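Histidine triad (HIT) protein (Marinobacter aquaeolei, PDB 3OHE) is of unknown specific function but belongs to the histidine triad (HIT) superfamily of nucleotide hydrolases and transferases, and binds calcium ions in the crystal. Local coordinates at residues 14-19 / 24-29; 33-38 / 67-72; 45-48 / 54-57; 60-65 / 92-97. One frame throughout, in Å; residues are numbered along the deposited sequence. Where two conformers were deposited one is given.

Contact 1: residues 14-19 / 24-29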
# COMPACT_ATOMS: atom_id res chain seq x y z
N HIS A 14 16.15 12.08 0.88
CA HIS A 14 17.44 12.12 0.16
C HIS A 14 17.36 11.21 -1.06
O HIS A 14 16.79 10.14 -0.99
CB HIS A 14 18.56 11.64 1.07
CG HIS A 14 18.78 12.52 2.25
ND1 HIS A 14 19.12 13.85 2.14
CD2 HIS A 14 18.71 12.26 3.58
CE1 HIS A 14 19.27 14.36 3.35
NE2 HIS A 14 19.04 13.41 4.24
N LYS A 15 17.91 11.64 -2.19
CA LYS A 15 17.84 10.83 -3.40
C LYS A 15 18.87 9.70 -3.39
O LYS A 15 20.08 9.94 -3.33
CB LYS A 15 18.00 11.70 -4.66
CG LYS A 15 17.72 10.94 -5.98
CD LYS A 15 18.12 11.76 -7.19
CE LYS A 15 17.93 10.98 -8.50
NZ LYS A 15 18.62 11.63 -9.68
N LEU A 16 18.39 8.47 -3.50
CA LEU A 16 19.23 7.28 -3.53
C LEU A 16 19.68 6.91 -4.94
O LEU A 16 20.80 6.38 -5.13
CB LEU A 16 18.48 6.09 -2.95
CG LEU A 16 18.16 6.18 -1.46
CD1 LEU A 16 17.05 5.18 -1.09
CD2 LEU A 16 19.44 5.93 -0.63
N GLY A 17 18.83 7.13 -5.94
CA GLY A 17 19.13 6.74 -7.31
C GLY A 17 17.87 6.75 -8.14
O GLY A 17 16.87 7.40 -7.77
N GLU A 18 17.96 6.08 -9.28
CA GLU A 18 16.89 6.06 -10.27
C GLU A 18 16.67 4.64 -10.76
O GLU A 18 17.62 3.98 -11.20
CB GLU A 18 17.28 6.89 -11.51
CG GLU A 18 17.58 8.33 -11.20
CD GLU A 18 18.14 9.14 -12.36
OE1 GLU A 18 18.64 8.54 -13.33
OE2 GLU A 18 18.07 10.38 -12.24
N SER A 19 15.43 4.19 -10.73
CA SER A 19 15.06 2.98 -11.45
C SER A 19 14.66 3.37 -12.88
O SER A 19 14.65 4.56 -13.23
CB SER A 19 13.92 2.29 -10.75
OG SER A 19 12.77 3.10 -10.74
N VAL A 24 14.13 7.09 -6.75
CA VAL A 24 14.23 6.24 -5.58
C VAL A 24 14.73 7.11 -4.45
O VAL A 24 15.88 7.60 -4.51
CB VAL A 24 15.13 5.02 -5.81
CG1 VAL A 24 15.05 4.06 -4.59
CG2 VAL A 24 14.76 4.30 -7.08
N LEU A 25 13.89 7.34 -3.44
CA LEU A 25 14.13 8.32 -2.39
C LEU A 25 14.18 7.64 -1.04
O LEU A 25 13.39 6.78 -0.74
CB LEU A 25 13.02 9.37 -2.43
CG LEU A 25 12.75 10.08 -3.76
CD1 LEU A 25 11.63 11.09 -3.55
CD2 LEU A 25 14.05 10.73 -4.36
N LEU A 26 15.11 8.10 -0.20
CA LEU A 26 15.20 7.68 1.19
C LEU A 26 14.37 8.65 2.04
O LEU A 26 14.67 9.84 2.08
CB LEU A 26 16.64 7.77 1.66
CG LEU A 26 16.95 7.33 3.10
CD1 LEU A 26 16.71 5.82 3.26
CD2 LEU A 26 18.41 7.74 3.44
N MSE A 27 13.35 8.16 2.72
CA MSE A 27 12.62 9.01 3.68
C MSE A 27 13.60 9.40 4.77
O MSE A 27 14.25 8.52 5.34
CB MSE A 27 11.39 8.29 4.25
CG MSE A 27 10.57 9.17 5.16
SE MSE A 27 9.71 10.65 4.24
CE MSE A 27 8.00 9.80 3.99
N ASN A 28 13.71 10.70 5.05
CA ASN A 28 14.73 11.20 5.97
C ASN A 28 14.34 11.07 7.45
O ASN A 28 14.30 12.06 8.19
CB ASN A 28 15.10 12.65 5.63
CG ASN A 28 16.38 13.08 6.30
OD1 ASN A 28 17.22 12.24 6.67
ND2 ASN A 28 16.53 14.37 6.49
N ASP A 29 14.02 9.84 7.82
CA ASP A 29 13.70 9.42 9.18
C ASP A 29 14.41 8.10 9.37
O ASP A 29 14.01 7.09 8.79
CB ASP A 29 12.19 9.29 9.39
CG ASP A 29 11.83 8.95 10.83
OD1 ASP A 29 12.77 8.80 11.67
OD2 ASP A 29 10.62 8.78 11.10
O HOH W 1 19.56 14.47 6.87
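The imidazole of H14 and the side-chain amide of N28 meet at a steep tilt: their planes are 65° apart, and the amide comes to the ring obliquely, at neither face nor edge. Water 1 joins the two groups: it lies in the plane of the imidazole, 2.9 Å from H14 NE2, and takes a hydrogen bond from N28 ND2 at 3.1 Å. N28 OD1 lies 3.3 Å from H14 NE2, but its firm partner is the backbone N of Y117, which helps fix the rotation of the amide.

Further along, L16 leans across the neighbouring strand. With CG anti to its carbonyl carbon (chi1 -66°), its CD1 methyl lies against L26 CB at 3.8 Å and, more loosely, near V24 CG1. These strands, 13-18 and 22-27, form the hairpin at one border of the five-stranded antiparallel HIT sheet, and a classic beta bulge interrupts their pairing: L16 and G17 together face V24. The L16 N to V24 O bond is 2.8 Å long, whereas that from G17 N to the same oxygen is weak at 3.3 Å; V24 N returns a bond to G17 O. Before the bulge, H14 and L26 make a regular hydrogen-bonded pair through both of their backbone N-H and C=O groups.

K15 and L25 project from the other side of the hairpin. There the two side chains cross at a slant, with L25 CD2 3.9 Å from K15 CA, while L25 also reaches V38 of strand 34-39. L16 and L26 instead both touch helix 119-135, L16 through K126 and L133 and L26 through V125.

Contact 2: residues 33-38 / 67-72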
# COMPACT_ATOMS: atom_id res chain seq x y z
N PRO A 33 13.97 1.72 8.10
CA PRO A 33 14.41 1.74 6.70
C PRO A 33 13.21 1.99 5.80
O PRO A 33 12.28 1.16 5.77
CB PRO A 33 15.02 0.33 6.50
CG PRO A 33 15.26 -0.21 7.91
CD PRO A 33 14.14 0.37 8.70
N TRP A 34 13.20 3.11 5.11
CA TRP A 34 11.98 3.61 4.46
C TRP A 34 12.37 4.25 3.14
O TRP A 34 13.06 5.28 3.11
CB TRP A 34 11.30 4.57 5.42
CG TRP A 34 10.01 5.20 5.02
CD1 TRP A 34 9.40 5.22 3.81
CD2 TRP A 34 9.19 5.95 5.90
NE1 TRP A 34 8.22 5.94 3.90
CE2 TRP A 34 8.09 6.42 5.18
CE3 TRP A 34 9.31 6.32 7.24
CZ2 TRP A 34 7.10 7.22 5.78
CZ3 TRP A 34 8.34 7.09 7.82
CH2 TRP A 34 7.25 7.52 7.10
N VAL A 35 11.97 3.60 2.04
CA VAL A 35 12.31 4.02 0.68
C VAL A 35 11.01 4.27 -0.09
O VAL A 35 10.05 3.48 0.02
CB VAL A 35 13.18 2.95 -0.01
CG1 VAL A 35 13.41 3.28 -1.49
CG2 VAL A 35 14.52 2.79 0.73
N ILE A 36 11.03 5.34 -0.90
CA ILE A 36 9.88 5.77 -1.66
C ILE A 36 10.22 5.65 -3.13
O ILE A 36 11.29 6.09 -3.56
CB ILE A 36 9.51 7.21 -1.26
CG1 ILE A 36 9.20 7.27 0.26
CG2 ILE A 36 8.32 7.71 -2.07
CD1 ILE A 36 8.92 8.65 0.76
N LEU A 37 9.31 5.05 -3.91
CA LEU A 37 9.39 5.07 -5.38
C LEU A 37 8.43 6.11 -5.92
O LEU A 37 7.24 6.07 -5.58
CB LEU A 37 9.03 3.71 -5.98
CG LEU A 37 9.98 2.56 -5.70
CD1 LEU A 37 9.44 1.28 -6.36
CD2 LEU A 37 11.38 2.89 -6.19
N VAL A 38 8.95 7.04 -6.71
CA VAL A 38 8.13 8.09 -7.32
C VAL A 38 8.20 7.92 -8.84
O VAL A 38 9.20 8.28 -9.47
CB VAL A 38 8.58 9.49 -6.96
CG1 VAL A 38 7.52 10.51 -7.43
CG2 VAL A 38 8.82 9.63 -5.43
N GLU A 67 11.45 -7.22 -1.71
CA GLU A 67 12.14 -8.46 -1.38
C GLU A 67 13.61 -8.21 -1.05
O GLU A 67 14.18 -8.77 -0.11
CB GLU A 67 11.99 -9.48 -2.51
CG GLU A 67 12.51 -10.84 -2.10
CD GLU A 67 12.21 -11.97 -3.02
OE1 GLU A 67 11.54 -11.78 -4.05
OE2 GLU A 67 12.67 -13.10 -2.69
N GLY A 68 14.24 -7.35 -1.83
CA GLY A 68 15.64 -7.02 -1.61
C GLY A 68 15.88 -6.27 -0.30
O GLY A 68 16.88 -6.56 0.39
N MSE A 69 15.00 -5.33 0.05
CA MSE A 69 15.13 -4.63 1.33
C MSE A 69 14.95 -5.56 2.51
O MSE A 69 15.62 -5.43 3.53
CB MSE A 69 14.10 -3.51 1.42
CG MSE A 69 14.35 -2.31 0.56
SE MSE A 69 13.03 -0.92 0.76
CE MSE A 69 13.52 -0.23 2.52
N MSE A 70 14.04 -6.53 2.37
CA MSE A 70 13.84 -7.47 3.46
C MSE A 70 15.12 -8.20 3.82
O MSE A 70 15.45 -8.34 5.02
CB MSE A 70 12.72 -8.43 3.12
CG MSE A 70 11.37 -7.86 3.30
SE MSE A 70 10.90 -7.73 5.23
CE MSE A 70 10.64 -9.64 5.58
N GLU A 71 15.85 -8.67 2.80
CA GLU A 71 17.10 -9.38 3.07
C GLU A 71 18.20 -8.40 3.52
O GLU A 71 18.95 -8.68 4.46
CB GLU A 71 17.51 -10.23 1.88
CG GLU A 71 18.66 -11.18 2.22
CD GLU A 71 18.31 -12.41 3.06
OE1 GLU A 71 17.11 -12.68 3.34
OE2 GLU A 71 19.27 -13.14 3.42
N LEU A 72 18.32 -7.27 2.86
CA LEU A 72 19.39 -6.32 3.11
C LEU A 72 19.34 -5.77 4.54
O LEU A 72 20.38 -5.50 5.16
CB LEU A 72 19.30 -5.17 2.12
CG LEU A 72 20.43 -4.19 2.05
CD1 LEU A 72 21.70 -4.91 1.56
CD2 LEU A 72 20.09 -3.03 1.09
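Helix 52-72 packs on one face of the antiparallel HIT sheet, and near its C-terminal end the selenomethionine M69 reaches across to V35 of the central strand and P33 just before it. The two backbones stay well apart, with 8.4 Å between the CA atoms of P33 and M69, so the long side chain spans the gap.

M69 sets out with CG anti to its carbonyl carbon, continues extended to the selenium, and then bends there (chi3 73°), which turns the terminal methyl along the strand in the direction of P33. The selenium passes beside V35, 3.9 Å from V35 CB, and the two side chains lie at a slant to each other. Beyond the bend, M69 CE touches V35 CG2 at 3.7 Å and is equally near the carbonyl oxygen of P33, with M69 CE and P33 O also 3.7 Å apart. The pyrrolidine ring adds a looser contact, P33 CB to M69 CE at 4.3 Å. No hydrogen bond links the segments; the join is a buried packing contact, mostly apolar.

V24, and L129 of helix 119-135, also pack against V35, and V96 of the next strand touches M69. W34 points to the other face of the sheet, where its NE1 is hydrogen-bonded to H93 ND1. Such a sheet, carrying a helix-covered apolar layer on one face, with H93 and W34 on the other, is characteristic of the HIT fold.

Contact 3: residues 45-48 / 54-57. With CA (calcium ion), chain D.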
# COMPACT_ATOMS: atom_id res chain seq x y z
N ARG A 45 -2.04 10.86 -9.57
CA ARG A 45 -2.41 10.84 -8.15
C ARG A 45 -2.49 9.41 -7.58
O ARG A 45 -2.22 9.22 -6.40
CB ARG A 45 -3.77 11.54 -7.94
CG ARG A 45 -3.72 13.03 -8.21
CD ARG A 45 -5.13 13.64 -8.32
NE ARG A 45 -5.97 13.33 -7.17
CZ ARG A 45 -5.98 14.01 -6.03
NH1 ARG A 45 -5.28 15.12 -5.90
NH2 ARG A 45 -6.77 13.62 -5.01
N GLU A 46 -2.88 8.46 -8.41
CA GLU A 46 -3.23 7.11 -8.00
C GLU A 46 -2.54 6.10 -8.90
O GLU A 46 -2.34 6.36 -10.09
CB GLU A 46 -4.75 6.87 -8.13
CG GLU A 46 -5.62 7.88 -7.39
CD GLU A 46 -5.58 7.73 -5.87
OE1 GLU A 46 -4.93 6.78 -5.33
OE2 GLU A 46 -6.23 8.58 -5.19
N ILE A 47 -2.27 4.91 -8.38
CA ILE A 47 -1.68 3.85 -9.18
C ILE A 47 -2.49 3.56 -10.44
O ILE A 47 -1.93 3.40 -11.52
CB ILE A 47 -1.46 2.54 -8.36
CG1 ILE A 47 -0.49 2.76 -7.21
CG2 ILE A 47 -1.04 1.35 -9.29
CD1 ILE A 47 -0.64 1.68 -6.11
N TYR A 48 -3.81 3.53 -10.27
CA TYR A 48 -4.68 3.16 -11.36
C TYR A 48 -4.68 4.17 -12.52
O TYR A 48 -5.21 3.86 -13.60
CB TYR A 48 -6.11 2.88 -10.84
CG TYR A 48 -6.85 4.07 -10.28
CD1 TYR A 48 -7.42 5.04 -11.11
CD2 TYR A 48 -7.06 4.20 -8.94
CE1 TYR A 48 -8.09 6.10 -10.57
CE2 TYR A 48 -7.77 5.24 -8.40
CZ TYR A 48 -8.28 6.18 -9.21
OH TYR A 48 -8.98 7.22 -8.68
N GLN A 54 2.82 0.80 -17.37
CA GLN A 54 3.55 1.49 -16.32
C GLN A 54 3.13 1.04 -14.95
O GLN A 54 3.99 0.93 -14.05
CB GLN A 54 3.45 3.02 -16.48
CG GLN A 54 4.17 3.49 -17.74
CD GLN A 54 3.98 4.95 -18.05
OE1 GLN A 54 3.29 5.65 -17.36
NE2 GLN A 54 4.52 5.37 -19.16
N GLN A 55 1.86 0.67 -14.79
CA GLN A 55 1.49 -0.02 -13.55
C GLN A 55 2.29 -1.31 -13.35
O GLN A 55 2.76 -1.61 -12.24
CB GLN A 55 -0.00 -0.36 -13.50
CG GLN A 55 -0.94 0.83 -13.48
CD GLN A 55 -2.39 0.41 -13.36
OE1 GLN A 55 -2.71 -0.55 -12.64
NE2 GLN A 55 -3.28 1.10 -14.08
N GLN A 56 2.41 -2.09 -14.41
CA GLN A 56 3.14 -3.35 -14.32
C GLN A 56 4.64 -3.14 -14.08
O GLN A 56 5.25 -3.91 -13.37
CB GLN A 56 2.89 -4.22 -15.54
CG GLN A 56 1.46 -4.77 -15.62
CD GLN A 56 1.27 -5.74 -16.75
OE1 GLN A 56 2.12 -5.80 -17.67
NE2 GLN A 56 0.21 -6.54 -16.69
N ARG A 57 5.22 -2.08 -14.63
CA ARG A 57 6.61 -1.77 -14.33
C ARG A 57 6.78 -1.34 -12.88
O ARG A 57 7.74 -1.76 -12.22
CB ARG A 57 7.15 -0.72 -15.30
CG ARG A 57 8.61 -0.33 -15.05
CD ARG A 57 9.56 -1.46 -15.39
NE ARG A 57 10.87 -1.22 -14.79
CZ ARG A 57 11.88 -2.06 -14.93
NH1 ARG A 57 11.82 -3.08 -15.77
NH2 ARG A 57 12.98 -1.82 -14.24
CA CA D . 3.32 -6.52 -19.60
O HOH W 2 -6.21 0.99 -14.24
O HOH W 3 1.51 -8.25 -18.98
O HOH W 4 1.16 -6.26 -20.97
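A short 3-10 turn at I47 and Y48 comes beside the first turns of helix 52-72, bringing the CA atoms of I47 and Q55 to 6.6 Å. This is the connection in the HIT fold that leads from strand 34-39 into the long helix, and it lies at the interface with the second subunit.

Q55 carries the contact. Its CG is anti to the carbonyl carbon (chi1 -64°) and the rest of the chain is extended, which carries the side chain slantwise past the turn, with Q55 CG 3.4 Å from I47 O. The amide nitrogen ends near the carbonyl of Y48, but the angle is poor and no direct hydrogen bond forms. Water 2 bridges the gap instead, giving a hydrogen bond to Y48 O at 3.1 Å and accepting one from Q55 NE2 at 2.9 Å. The same nitrogen is bonded to L50 O, while Q55 OE1 is held by S63 of the second subunit; both polar atoms of the amide are therefore held. One face of the Y48 ring lies over E46 CB, and the ring also packs on M70 of the second subunit.

The neighbouring Q56 faces elsewhere and, with E53, binds a calcium ion. In the conformer described, Q56 OE1 lies 2.4 Å from the metal, which also holds waters 3 and 4; Q56 NE2 gives a weak hydrogen bond of 3.1 Å to water 3.

Contact 4: residues 60-65 / 92-97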
# COMPACT_ATOMS: atom_id res chain seq x y z
N PHE A 60 6.70 -4.45 -10.80
CA PHE A 60 7.99 -5.17 -10.91
C PHE A 60 9.02 -4.52 -9.98
O PHE A 60 9.71 -5.20 -9.21
CB PHE A 60 8.50 -5.19 -12.36
CG PHE A 60 9.90 -5.65 -12.47
CD1 PHE A 60 10.22 -6.98 -12.36
CD2 PHE A 60 10.94 -4.72 -12.54
CE1 PHE A 60 11.57 -7.38 -12.43
CE2 PHE A 60 12.27 -5.12 -12.59
CZ PHE A 60 12.57 -6.46 -12.51
N GLU A 61 9.15 -3.20 -10.08
CA GLU A 61 10.16 -2.48 -9.30
C GLU A 61 9.86 -2.57 -7.81
O GLU A 61 10.77 -2.77 -6.99
CB GLU A 61 10.26 -1.01 -9.75
CG GLU A 61 10.79 -0.92 -11.19
CD GLU A 61 11.03 0.51 -11.68
OE1 GLU A 61 10.78 1.42 -10.89
OE2 GLU A 61 11.48 0.70 -12.84
N SER A 62 8.61 -2.38 -7.42
CA SER A 62 8.20 -2.41 -6.02
C SER A 62 8.44 -3.78 -5.40
O SER A 62 8.96 -3.89 -4.29
CB SER A 62 6.73 -2.05 -5.90
OG SER A 62 6.29 -2.13 -4.56
N SER A 63 8.03 -4.84 -6.11
CA SER A 63 8.24 -6.19 -5.61
C SER A 63 9.72 -6.52 -5.48
O SER A 63 10.14 -7.17 -4.51
CB SER A 63 7.54 -7.20 -6.49
OG SER A 63 6.15 -7.18 -6.19
N ALA A 64 10.55 -6.10 -6.43
CA ALA A 64 11.99 -6.37 -6.39
C ALA A 64 12.62 -5.57 -5.24
O ALA A 64 13.44 -6.09 -4.46
CB ALA A 64 12.65 -6.03 -7.75
N LEU A 65 12.25 -4.30 -5.13
CA LEU A 65 12.74 -3.46 -4.03
C LEU A 65 12.37 -4.06 -2.68
O LEU A 65 13.21 -4.13 -1.76
CB LEU A 65 12.18 -2.05 -4.15
CG LEU A 65 12.56 -1.07 -3.03
CD1 LEU A 65 14.08 -0.78 -3.04
CD2 LEU A 65 11.74 0.24 -3.18
N LEU A 92 5.19 5.62 -3.64
CA LEU A 92 4.92 4.33 -3.03
C LEU A 92 5.93 4.09 -1.91
O LEU A 92 7.14 4.01 -2.16
CB LEU A 92 4.98 3.25 -4.15
CG LEU A 92 4.55 1.84 -3.84
CD1 LEU A 92 3.05 1.84 -3.41
CD2 LEU A 92 4.75 0.88 -5.03
N HIS A 93 5.43 4.00 -0.69
CA HIS A 93 6.23 3.75 0.53
C HIS A 93 6.59 2.30 0.67
O HIS A 93 5.74 1.44 0.49
CB HIS A 93 5.43 4.14 1.77
CG HIS A 93 5.02 5.57 1.83
ND1 HIS A 93 5.89 6.56 2.21
CD2 HIS A 93 3.82 6.15 1.62
CE1 HIS A 93 5.24 7.71 2.20
NE2 HIS A 93 3.98 7.49 1.84
N HIS A 94 7.85 2.03 1.02
CA HIS A 94 8.36 0.69 1.33
C HIS A 94 9.11 0.77 2.66
O HIS A 94 10.17 1.40 2.71
CB HIS A 94 9.30 0.18 0.23
CG HIS A 94 8.70 0.17 -1.13
ND1 HIS A 94 8.49 1.31 -1.87
CD2 HIS A 94 8.22 -0.85 -1.87
CE1 HIS A 94 7.91 0.97 -3.01
NE2 HIS A 94 7.73 -0.33 -3.04
N ILE A 95 8.52 0.20 3.70
CA ILE A 95 9.04 0.37 5.06
C ILE A 95 9.34 -1.01 5.65
O ILE A 95 8.45 -1.87 5.70
CB ILE A 95 8.06 1.12 5.96
CG1 ILE A 95 7.58 2.42 5.27
CG2 ILE A 95 8.72 1.43 7.31
CD1 ILE A 95 6.43 3.11 5.96
N VAL A 96 10.59 -1.25 6.03
CA VAL A 96 10.96 -2.47 6.74
C VAL A 96 10.56 -2.36 8.20
O VAL A 96 10.90 -1.39 8.86
CB VAL A 96 12.48 -2.76 6.61
CG1 VAL A 96 12.83 -4.03 7.40
CG2 VAL A 96 12.89 -2.88 5.18
N ARG A 97 9.83 -3.37 8.67
CA ARG A 97 9.38 -3.40 10.06
C ARG A 97 10.04 -4.55 10.83
O ARG A 97 10.40 -5.58 10.24
CB ARG A 97 7.85 -3.60 10.13
CG ARG A 97 7.06 -2.57 9.37
CD ARG A 97 7.30 -1.15 9.85
NE ARG A 97 7.02 -1.00 11.28
CZ ARG A 97 5.83 -0.75 11.80
NH1 ARG A 97 4.78 -0.62 11.04
NH2 ARG A 97 5.69 -0.67 13.11
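One polar bond joins segment 60-65 of helix 52-72 to strand 92-97: S62 OG and H94 NE2 lie 2.8 Å apart, and either may be the donor. The hydroxyl comes to the edge of the imidazole, near its plane, because S62 holds OG anti to its backbone N (chi1 177°), out from the helix. At the other ring nitrogen, H94 ND1 is hydrogen-bonded to V35 O of the adjoining strand, so both nitrogens of this buried ring are engaged and its rotation is fixed.

A CH-pi contact comes from a different direction. L65 CD2 sits over the middle of one ring face, 3.7 Å from the H94 centroid and only 11° from the ring normal. Strand 92-97 probably carries part of the histidine motif of the HIT family, yet H94 faces the helix, whereas H93 points to the opposite side of the sheet and meets H91 and W109. The segment axes run almost parallel, 11° apart, at a distance of 10.1 Å.

Van der Waals packing is slighter: in the conformer described, L92 CD2 lies 3.4 Å from S62 OG, and V80 of strand 77-82 touches both side chains.

Contacts 2 and 4 are the buried pair: both set helix 52-72 against the same sheet face, on neighbouring strands joined by backbone bonds between V35 and H94 and between L37 and L92. Their chemistry differs, since contact 2 has no hydrogen bond and rests on van der Waals packing of a methyl, whereas contact 4 buries a serine-histidine bond. Contact 1, partly buried at the sheet's border, depends mainly on backbone pairing; it meets contact 2 through bonds from L25 to I36 and M27 to W34, and contact 4 through S19 and E61. Contact 3, farther from the centre of the chain, uses the start of the same helix and relies on a water bridge and the second subunit, with a calcium site on the neighbouring Q56.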